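Local coordinates for protein FAD synthase (Thermoplasma volcanium GSS1, PDB 3GLV) that probably makes the coenzyme FAD by transferring the AMP portion of ATP to flavin mononucleotide with the aid of a divalent metal cation, at residues Ala58-Ser61 against Glu62-Val65; Ser104-Lys108 against Leu109-Val113. All coordinates share one frame; numbering follows the deposited sequence.

Contact 1 (Ala58-Ser61 against Glu62-Val65)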
# COMPACT_ATOMS: atom_id res chain seq x y z
N ALA A 58 0.76 9.15 -4.92
CA ALA A 58 2.07 8.49 -4.70
C ALA A 58 1.95 7.18 -3.93
O ALA A 58 2.60 6.18 -4.26
CB ALA A 58 3.03 9.44 -3.99
N LEU A 59 1.11 7.16 -2.88
CA LEU A 59 0.95 5.94 -2.13
C LEU A 59 0.29 4.88 -2.98
O LEU A 59 0.80 3.75 -3.05
CB LEU A 59 0.16 6.15 -0.84
CG LEU A 59 0.25 5.10 0.23
CD1 LEU A 59 1.71 4.68 0.64
CD2 LEU A 59 -0.58 5.56 1.48
N ILE A 60 -0.80 5.21 -3.66
CA ILE A 60 -1.48 4.23 -4.57
C ILE A 60 -0.49 3.60 -5.58
O ILE A 60 -0.54 2.42 -5.89
CB ILE A 60 -2.67 4.90 -5.31
CG1 ILE A 60 -3.94 4.75 -4.49
CG2 ILE A 60 -2.91 4.31 -6.71
CD1 ILE A 60 -4.36 3.30 -4.32
N SER A 61 0.46 4.40 -6.06
CA SER A 61 1.45 3.98 -7.06
C SER A 61 2.41 2.91 -6.50
O SER A 61 3.17 2.29 -7.26
CB SER A 61 2.31 5.18 -7.49
OG SER A 61 1.44 6.04 -8.22
N GLU A 62 2.43 2.74 -5.18
CA GLU A 62 3.37 1.82 -4.57
C GLU A 62 2.80 0.42 -4.45
O GLU A 62 3.52 -0.48 -3.98
CB GLU A 62 3.83 2.35 -3.19
CG GLU A 62 4.70 3.63 -3.28
CD GLU A 62 6.07 3.40 -3.87
OE1 GLU A 62 6.57 2.25 -3.78
OE2 GLU A 62 6.67 4.38 -4.37
N LEU A 63 1.54 0.23 -4.84
CA LEU A 63 0.92 -1.09 -4.78
C LEU A 63 1.28 -2.01 -5.93
O LEU A 63 1.24 -1.62 -7.11
CB LEU A 63 -0.59 -0.99 -4.71
CG LEU A 63 -1.11 -0.20 -3.51
CD1 LEU A 63 -2.59 0.08 -3.73
CD2 LEU A 63 -0.80 -0.95 -2.21
N LYS A 64 1.59 -3.26 -5.58
CA LYS A 64 1.99 -4.25 -6.60
C LYS A 64 1.04 -4.25 -7.78
O LYS A 64 1.48 -4.25 -8.90
CB LYS A 64 2.03 -5.69 -6.00
CG LYS A 64 3.25 -5.96 -5.06
CD LYS A 64 3.27 -7.42 -4.50
CE LYS A 64 4.34 -7.64 -3.39
NZ LYS A 64 5.69 -6.88 -3.61
N VAL A 65 -0.27 -4.22 -7.50
CA VAL A 65 -1.25 -4.43 -8.54
C VAL A 65 -1.49 -3.21 -9.43
O VAL A 65 -2.13 -3.34 -10.47
CB VAL A 65 -2.61 -4.96 -7.97
CG1 VAL A 65 -2.38 -6.25 -7.20
CG2 VAL A 65 -3.32 -3.92 -7.14
O HOH W 1 5.24 6.66 -4.67
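I60 and L63 meet through their delta methyls at the two ends of a type I beta turn, CD1 of I60 lying 3.7 Å from CD1 of L63, with the two side chains at a slant to each other. The same residues close the turn through their backbones: L63 N donates to I60 O over 3.2 Å. One residue earlier, E62 N reaches L59 O at 2.9 Å. Both are i to i+3 bonds, and in both the N-H comes from well above the plane of the carbonyl, 52° out of it at L59 and 54° at I60. That geometry fits a chain tightening as it leaves the helix.

E62 turns back over the last helical turn. Its chi1 of -68° sets CG beside its own backbone N and 3.4 Å from A58 O; the bend at chi2 then directs the carboxylate to where a water joins it to that same carbonyl, donating to A58 O at 2.7 Å and to E62 OE2 at the same distance. OE2 also forms a salt bridge with K23 of the second subunit and thus has two partners, the water and that lysine. S61 OG bonds back to L57 O.

The buried side of the turn faces helix 16-26, where L22 receives both I60 and L63; I60 also packs on F11, inferred to bind ATP. Helix 53-60 thus gives way to the loop leading to strand 68-71, whose A69 touches I60 and S61, while L59 and E62 pack against I19 of the second subunit.

Contact 2 (Ser104-Lys108 against Leu109-Val113)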
# COMPACT_ATOMS: atom_id res chain seq x y z
N SER A 104 -25.25 4.65 -20.07
CA SER A 104 -25.98 5.54 -21.01
C SER A 104 -25.04 6.49 -21.72
O SER A 104 -25.21 6.74 -22.89
CB SER A 104 -27.04 6.42 -20.33
OG SER A 104 -28.04 5.61 -19.71
N LYS A 105 -24.06 7.04 -20.98
CA LYS A 105 -23.07 7.92 -21.61
C LYS A 105 -22.28 7.22 -22.73
O LYS A 105 -22.18 7.72 -23.85
CB LYS A 105 -22.11 8.48 -20.57
CG LYS A 105 -22.77 9.50 -19.62
CD LYS A 105 -21.69 10.30 -18.78
CE LYS A 105 -22.34 11.27 -17.75
NZ LYS A 105 -23.01 10.56 -16.66
N ILE A 106 -21.79 6.02 -22.40
CA ILE A 106 -21.06 5.15 -23.33
C ILE A 106 -21.87 4.89 -24.57
O ILE A 106 -21.37 5.06 -25.68
CB ILE A 106 -20.67 3.75 -22.67
CG1 ILE A 106 -19.62 3.90 -21.61
CG2 ILE A 106 -20.13 2.72 -23.70
CD1 ILE A 106 -18.85 5.12 -21.76
N ASN A 107 -23.12 4.46 -24.36
CA ASN A 107 -23.99 4.10 -25.44
C ASN A 107 -24.29 5.29 -26.35
O ASN A 107 -24.30 5.12 -27.54
CB ASN A 107 -25.35 3.58 -24.92
CG ASN A 107 -25.25 2.22 -24.20
OD1 ASN A 107 -24.20 1.59 -24.20
ND2 ASN A 107 -26.35 1.78 -23.58
N LYS A 108 -24.58 6.47 -25.80
CA LYS A 108 -24.88 7.63 -26.64
C LYS A 108 -23.69 7.94 -27.54
O LYS A 108 -23.86 8.25 -28.72
CB LYS A 108 -25.24 8.86 -25.78
CG LYS A 108 -25.42 10.14 -26.60
CD LYS A 108 -25.99 11.32 -25.79
CE LYS A 108 -26.12 12.56 -26.67
NZ LYS A 108 -26.60 13.79 -25.93
N LEU A 109 -22.50 7.89 -26.97
CA LEU A 109 -21.28 8.27 -27.70
C LEU A 109 -20.84 7.14 -28.65
O LEU A 109 -20.27 7.37 -29.72
CB LEU A 109 -20.22 8.60 -26.66
CG LEU A 109 -18.96 9.42 -26.95
CD1 LEU A 109 -19.24 10.78 -27.67
CD2 LEU A 109 -18.25 9.63 -25.62
N GLY A 110 -21.17 5.89 -28.30
CA GLY A 110 -20.85 4.72 -29.14
C GLY A 110 -19.38 4.27 -29.02
O GLY A 110 -18.81 3.74 -29.97
N ILE A 111 -18.75 4.55 -27.89
CA ILE A 111 -17.38 4.13 -27.65
C ILE A 111 -17.43 2.69 -27.18
O ILE A 111 -18.48 2.23 -26.75
CB ILE A 111 -16.63 5.00 -26.64
CG1 ILE A 111 -17.38 5.14 -25.29
CG2 ILE A 111 -16.31 6.38 -27.27
CD1 ILE A 111 -16.56 5.87 -24.20
N THR A 112 -16.31 1.98 -27.31
CA THR A 112 -16.21 0.60 -26.84
C THR A 112 -15.52 0.56 -25.50
O THR A 112 -14.32 0.76 -25.41
CB THR A 112 -15.47 -0.25 -27.89
OG1 THR A 112 -16.21 -0.16 -29.12
CG2 THR A 112 -15.31 -1.75 -27.47
N VAL A 113 -16.29 0.38 -24.45
CA VAL A 113 -15.75 0.39 -23.07
C VAL A 113 -16.71 -0.45 -22.27
O VAL A 113 -17.92 -0.26 -22.39
CB VAL A 113 -15.74 1.80 -22.45
CG1 VAL A 113 -15.31 1.68 -20.99
CG2 VAL A 113 -14.81 2.79 -23.26
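The delta methyls of I106 and I111 press together at the end of a helix, CD1 to CD1 3.4 Å, tighter than ordinary van der Waals contact. The two side chains cross at about a right angle. I111 gets there by an uncommon rotamer: chi1 of 54° sets CG1 between its backbone N and carbonyl carbon, and the chain then runs out extended to the methyl. On I106, CG1 lies beside the backbone N, which leaves CG2 opposite that N; chi2 of -22° is closer to eclipsed than to staggered, so the placing of CD1, and with it the tight methyl contact, is somewhat doubtful. CG2 of I106 rests 3.5 Å from I111 O, so both branches of this residue are used. V113 adds a looser apolar neighbour, its CB 4.5 Å from I106 CG1.

Three backbone bonds, one of them weak, accompany this packing. L109 N donates to K105 O at 3.1 Å, continuing the helical pattern, and G110 N reaches I106 O at 2.8 Å. The weak bond, from I111 N, goes to the same oxygen, giving I106 O two donors. G110 then leaves helical geometry with phi 78°, and the chain reverses so that I111 comes back over I106. Positive phi, the weak bond and the apolar pair spanning the helix end together suggest a Schellman-like C-cap. CB of L109 stays 3.5 Å from K105 O.

Within the fold, the I106-I111 contact closes the end of helix 96-109 against the short loop into strand 114-117. M78 of helix 77-84 touches K105, L109 and I111.

How the contacts relate
Both contacts are places where a helix ends and the chain turns toward a strand of the parallel sheet that is outermost within this chain: contact 1 between helix 53-60 and strand 68-71, contact 2 between helix 96-109 and strand 114-117. They lie on opposite sides of the chain's centre, their own centres about 30 Å apart. Contact 1 is partly buried, near inferred ATP-binding residues, and its chemistry is mixed, with a water bridge and a glutamate paired to a lysine of the second subunit beside a small apolar pair. Contact 2 is a surface contact away from the annotated sites and untouched by the second subunit; its apolar contact rests on I106, its one buried residue, against the partly exposed I111, and its turn on a positive-phi glycine.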